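PDB 3K4U: binding component of ABC transporter from Wolinella succinogenes, which probably serves as the solute-binding component of an ABC transporter and holds a bound lysine in its ligand pocket. Local coordinates for residues E[111-122]-E[134-145]. Sequence-based numbering, arbitrary orientation.
Sequences LDKPELTLVTKF and FKNAKLKTYDTE. With LYS (lysine), chain K.
Leu118 lays CD2 over one face of the Phe134 ring, 4.0 Å from Phe134 CD2, while Val119 CG1 meets the Tyr142 ring at its edge and in its plane, and Thr141 OG1 lies at the edge of Phe122. The Asp112 carboxylate is turned almost parallel to the Phe134 ring, the planes 11° apart, but approaches it obliquely. Asp112 OD2 is gripped by two consecutive backbone amides: Lys135 N meets its syn lone pair at 2.8 Å, and Asn136 N comes from the anti side, somewhat out of the carboxylate plane. This double hold ties the turn after helix 125-133 to the turn before strand 117-121. Between the two strands the backbone bonds run in parallel register, from Lys138 N to Leu116 O through to Phe122 N on Tyr142 O. Leu118 and Leu139 share one face of the sheet, their CD2 and CD1 3.6 Å apart; Val119 and Lys140 lie side by side on the other. At the C-terminal ends Lys121, extended until a bend at chi4 (67°), brings NZ to Asp143 O at 2.7 Å. Glu145 OE2 makes a long salt bridge with the same Lys121 NZ, and Glu145 OE1 accepts a weak hydrogen bond from NZ of the bound lysine. The bound lysine is also hydrogen-bonded to Glu12 and Asp163. Strand 117-121, helix 125-133 and strand 138-142 thus form a beta-alpha-beta crossover of the periplasmic-binding-protein fold, with strand 159-163 on the other side of 117-121 and the ligand pocket at the strands' C-terminal ends.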
loop_
_atom_site.group_PDB
_atom_site.type_symbol
_atom_site.label_atom_id
_atom_site.label_comp_id
_atom_site.label_asym_id
_atom_site.label_seq_id
_atom_site.Cartn_x
_atom_site.Cartn_y
_atom_site.Cartn_z
ATOM N N LEU E 111 17.932 19.828 32.410
ATOM C CA LEU E 111 18.699 21.072 32.212
ATOM C C LEU E 111 18.048 22.383 32.657
ATOM O O LEU E 111 18.629 23.461 32.457
ATOM C CB LEU E 111 19.185 21.187 30.761
ATOM C CG LEU E 111 20.690 21.094 30.465
ATOM C CD1 LEU E 111 21.493 20.388 31.564
ATOM C CD2 LEU E 111 20.925 20.405 29.126
ATOM N N ASP E 112 16.872 22.306 33.280
ATOM C CA ASP E 112 16.180 23.518 33.724
ATOM C C ASP E 112 16.749 24.323 34.882
ATOM O O ASP E 112 16.350 25.470 35.062
ATOM C CB ASP E 112 14.727 23.248 34.028
ATOM C CG ASP E 112 13.842 23.773 32.967
ATOM O OD1 ASP E 112 13.939 23.220 31.868
ATOM O OD2 ASP E 112 13.076 24.730 33.219
ATOM N N LYS E 113 17.660 23.750 35.664
ATOM C CA LYS E 113 18.197 24.437 36.854
ATOM C C LYS E 113 18.373 25.954 36.656
ATOM O O LYS E 113 18.920 26.372 35.638
ATOM C CB LYS E 113 19.527 23.811 37.289
ATOM C CG LYS E 113 19.485 22.319 37.534
ATOM C CD LYS E 113 20.198 21.566 36.430
ATOM C CE LYS E 113 20.611 20.163 36.876
ATOM N NZ LYS E 113 19.454 19.276 37.229
ATOM N N PRO E 114 17.926 26.781 37.638
ATOM C CA PRO E 114 18.098 28.234 37.473
ATOM C C PRO E 114 19.575 28.631 37.604
ATOM O O PRO E 114 19.957 29.729 37.194
ATOM C CB PRO E 114 17.252 28.834 38.610
ATOM C CG PRO E 114 16.697 27.651 39.399
ATOM C CD PRO E 114 17.493 26.446 39.009
ATOM N N GLU E 115 20.377 27.729 38.183
ATOM C CA GLU E 115 21.839 27.744 38.092
ATOM C C GLU E 115 22.248 28.043 36.636
ATOM O O GLU E 115 22.989 28.997 36.355
ATOM C CB GLU E 115 22.393 26.363 38.497
ATOM C CG GLU E 115 23.448 26.359 39.617
ATOM C CD GLU E 115 24.841 26.902 39.225
ATOM O OE1 GLU E 115 25.597 27.317 40.146
ATOM O OE2 GLU E 115 25.191 26.894 38.022
ATOM N N LEU E 116 21.729 27.228 35.722
ATOM C CA LEU E 116 22.078 27.291 34.312
ATOM C C LEU E 116 21.583 28.523 33.547
ATOM O O LEU E 116 20.488 29.042 33.788
ATOM C CB LEU E 116 21.621 26.009 33.616
ATOM C CG LEU E 116 22.342 24.758 34.143
ATOM C CD1 LEU E 116 21.572 23.523 33.780
ATOM C CD2 LEU E 116 23.788 24.664 33.647
ATOM N N THR E 117 22.422 28.970 32.614
ATOM C CA THR E 117 22.128 30.086 31.711
ATOM C C THR E 117 21.996 29.545 30.290
ATOM O O THR E 117 22.863 28.767 29.842
ATOM C CB THR E 117 23.280 31.095 31.738
ATOM O OG1 THR E 117 23.926 31.045 33.027
ATOM C CG2 THR E 117 22.765 32.489 31.462
ATOM N N LEU E 118 20.929 29.937 29.587
ATOM C CA LEU E 118 20.683 29.475 28.207
ATOM C C LEU E 118 20.441 30.607 27.181
ATOM O O LEU E 118 19.590 31.495 27.369
ATOM C CB LEU E 118 19.509 28.511 28.220
ATOM C CG LEU E 118 18.640 28.223 26.997
ATOM C CD1 LEU E 118 18.946 26.841 26.479
ATOM C CD2 LEU E 118 17.201 28.332 27.436
ATOM N N VAL E 119 21.183 30.554 26.077
ATOM C CA VAL E 119 21.150 31.657 25.106
ATOM C C VAL E 119 20.742 31.313 23.679
ATOM O O VAL E 119 21.098 30.238 23.134
ATOM C CB VAL E 119 22.446 32.465 25.086
ATOM C CG1 VAL E 119 22.603 33.223 26.400
ATOM C CG2 VAL E 119 23.627 31.571 24.836
ATOM N N THR E 120 19.992 32.244 23.086
ATOM C CA THR E 120 19.667 32.185 21.671
ATOM C C THR E 120 19.481 33.581 21.010
ATOM O O THR E 120 19.632 34.637 21.656
ATOM C CB THR E 120 18.430 31.300 21.436
ATOM O OG1 THR E 120 18.472 30.755 20.108
ATOM C CG2 THR E 120 17.146 32.086 21.635
ATOM N N LYS E 121 19.139 33.568 19.729
ATOM C CA LYS E 121 18.939 34.795 19.010
ATOM C C LYS E 121 17.567 35.392 19.345
ATOM O O LYS E 121 16.628 34.654 19.703
ATOM C CB LYS E 121 19.054 34.529 17.514
ATOM C CG LYS E 121 18.480 35.668 16.634
ATOM C CD LYS E 121 18.317 35.154 15.210
ATOM C CE LYS E 121 18.033 36.257 14.246
ATOM N NZ LYS E 121 19.194 37.152 14.105
ATOM N N PHE E 122 17.437 36.710 19.193
ATOM C CA PHE E 122 16.200 37.393 19.557
ATOM C C PHE E 122 15.068 37.242 18.533
ATOM O O PHE E 122 15.304 37.260 17.305
ATOM C CB PHE E 122 16.456 38.879 19.832
ATOM C CG PHE E 122 15.216 39.643 20.207
ATOM C CD1 PHE E 122 14.750 39.643 21.543
ATOM C CD2 PHE E 122 14.479 40.324 19.237
ATOM C CE1 PHE E 122 13.591 40.340 21.910
ATOM C CE2 PHE E 122 13.294 41.025 19.595
ATOM C CZ PHE E 122 12.855 41.020 20.941
ATOM N N PHE E 134 11.457 25.981 28.565
ATOM C CA PHE E 134 12.280 26.242 29.744
ATOM C C PHE E 134 11.603 27.195 30.714
ATOM O O PHE E 134 11.121 28.279 30.342
ATOM C CB PHE E 134 13.698 26.681 29.361
ATOM C CG PHE E 134 14.507 25.584 28.703
ATOM C CD1 PHE E 134 15.263 24.708 29.466
ATOM C CD2 PHE E 134 14.483 25.406 27.322
ATOM C CE1 PHE E 134 15.996 23.689 28.864
ATOM C CE2 PHE E 134 15.208 24.383 26.720
ATOM C CZ PHE E 134 15.967 23.530 27.488
ATOM N N LYS E 135 11.552 26.740 31.961
ATOM C CA LYS E 135 10.728 27.343 32.988
ATOM C C LYS E 135 11.600 27.923 34.080
ATOM O O LYS E 135 11.267 28.955 34.652
ATOM C CB LYS E 135 9.798 26.289 33.598
ATOM C CG LYS E 135 9.305 25.190 32.636
ATOM C CD LYS E 135 8.399 25.748 31.549
ATOM C CE LYS E 135 7.148 26.421 32.133
ATOM N NZ LYS E 135 6.229 26.876 31.039
ATOM N N ASN E 136 12.707 27.239 34.364
ATOM C CA ASN E 136 13.655 27.652 35.401
ATOM C C ASN E 136 14.923 28.366 34.904
ATOM O O ASN E 136 15.497 29.174 35.635
ATOM C CB ASN E 136 14.129 26.447 36.224
ATOM C CG ASN E 136 13.011 25.578 36.702
ATOM O OD1 ASN E 136 12.963 24.399 36.364
ATOM N ND2 ASN E 136 12.113 26.136 37.504
ATOM N N ALA E 137 15.383 28.025 33.699
ATOM C CA ALA E 137 16.726 28.409 33.260
ATOM C C ALA E 137 16.778 29.869 32.872
ATOM O O ALA E 137 15.766 30.428 32.460
ATOM C CB ALA E 137 17.184 27.535 32.118
ATOM N N LYS E 138 17.944 30.496 33.033
ATOM C CA LYS E 138 18.115 31.875 32.560
ATOM C C LYS E 138 18.118 31.860 31.045
ATOM O O LYS E 138 18.873 31.101 30.428
ATOM C CB LYS E 138 19.432 32.486 33.029
ATOM C CG LYS E 138 19.397 33.263 34.321
ATOM C CD LYS E 138 20.831 33.659 34.691
ATOM C CE LYS E 138 21.089 33.556 36.204
ATOM N NZ LYS E 138 22.559 33.527 36.520
ATOM N N LEU E 139 17.269 32.693 30.456
ATOM C CA LEU E 139 17.290 32.908 29.018
ATOM C C LEU E 139 17.736 34.325 28.653
ATOM O O LEU E 139 17.042 35.305 28.966
ATOM C CB LEU E 139 15.929 32.599 28.374
ATOM C CG LEU E 139 15.892 32.799 26.849
ATOM C CD1 LEU E 139 16.315 31.524 26.132
ATOM C CD2 LEU E 139 14.514 33.239 26.386
ATOM N N LYS E 140 18.882 34.399 27.969
ATOM C CA LYS E 140 19.398 35.643 27.402
ATOM C C LYS E 140 19.437 35.590 25.883
ATOM O O LYS E 140 19.638 34.531 25.283
ATOM C CB LYS E 140 20.796 35.937 27.921
ATOM C CG LYS E 140 20.832 36.471 29.335
ATOM C CD LYS E 140 22.043 37.347 29.540
ATOM C CE LYS E 140 23.321 36.569 29.420
ATOM N NZ LYS E 140 24.423 37.348 29.996
ATOM N N THR E 141 19.277 36.759 25.272
ATOM C CA THR E 141 19.100 36.850 23.829
ATOM C C THR E 141 20.040 37.859 23.161
ATOM O O THR E 141 20.372 38.887 23.728
ATOM C CB THR E 141 17.680 37.289 23.463
ATOM O OG1 THR E 141 17.513 38.659 23.864
ATOM C CG2 THR E 141 16.647 36.401 24.109
ATOM N N TYR E 142 20.402 37.552 21.922
ATOM C CA TYR E 142 21.363 38.285 21.171
ATOM C C TYR E 142 20.902 38.412 19.731
ATOM O O TYR E 142 20.218 37.523 19.194
ATOM C CB TYR E 142 22.701 37.555 21.249
ATOM C CG TYR E 142 23.236 37.524 22.663
ATOM C CD1 TYR E 142 23.957 38.603 23.168
ATOM C CD2 TYR E 142 22.988 36.431 23.511
ATOM C CE1 TYR E 142 24.432 38.601 24.452
ATOM C CE2 TYR E 142 23.462 36.422 24.810
ATOM C CZ TYR E 142 24.190 37.517 25.277
ATOM O OH TYR E 142 24.673 37.542 26.571
ATOM N N ASP E 143 21.305 39.518 19.114
ATOM C CA ASP E 143 21.006 39.844 17.726
ATOM C C ASP E 143 21.427 38.805 16.698
ATOM O O ASP E 143 20.814 38.729 15.627
ATOM C CB ASP E 143 21.608 41.212 17.376
ATOM C CG ASP E 143 20.948 42.330 18.154
ATOM O OD1 ASP E 143 19.705 42.216 18.365
ATOM O OD2 ASP E 143 21.656 43.295 18.566
ATOM N N THR E 144 22.457 38.014 17.002
ATOM C CA THR E 144 22.868 36.955 16.064
ATOM C C THR E 144 23.138 35.560 16.668
ATOM O O THR E 144 23.534 35.419 17.829
ATOM C CB THR E 144 24.058 37.383 15.159
ATOM O OG1 THR E 144 25.261 37.488 15.941
ATOM C CG2 THR E 144 23.753 38.686 14.453
ATOM N N GLU E 145 22.912 34.540 15.859
ATOM C CA GLU E 145 23.103 33.167 16.279
ATOM C C GLU E 145 24.493 33.061 16.821
ATOM O O GLU E 145 24.707 32.503 17.902
ATOM C CB GLU E 145 22.985 32.201 15.090
ATOM C CG GLU E 145 21.601 32.020 14.520
ATOM C CD GLU E 145 21.290 32.958 13.371
ATOM O OE1 GLU E 145 20.723 32.494 12.350
ATOM O OE2 GLU E 145 21.614 34.164 13.474
HETATM N N LYS K . 13.436 28.598 11.940
HETATM C CA LYS K . 13.923 29.823 12.539
HETATM C C LYS K . 12.756 30.779 12.638
HETATM O O LYS K . 11.868 30.733 11.790
HETATM C CB LYS K . 15.018 30.446 11.662
HETATM C CG LYS K . 15.946 31.398 12.380
HETATM C CD LYS K . 16.372 32.494 11.468
HETATM C CE LYS K . 17.573 33.278 12.007
HETATM N NZ LYS K . 18.200 34.143 10.973
HETATM O OXT LYS K . 12.677 31.607 13.542
#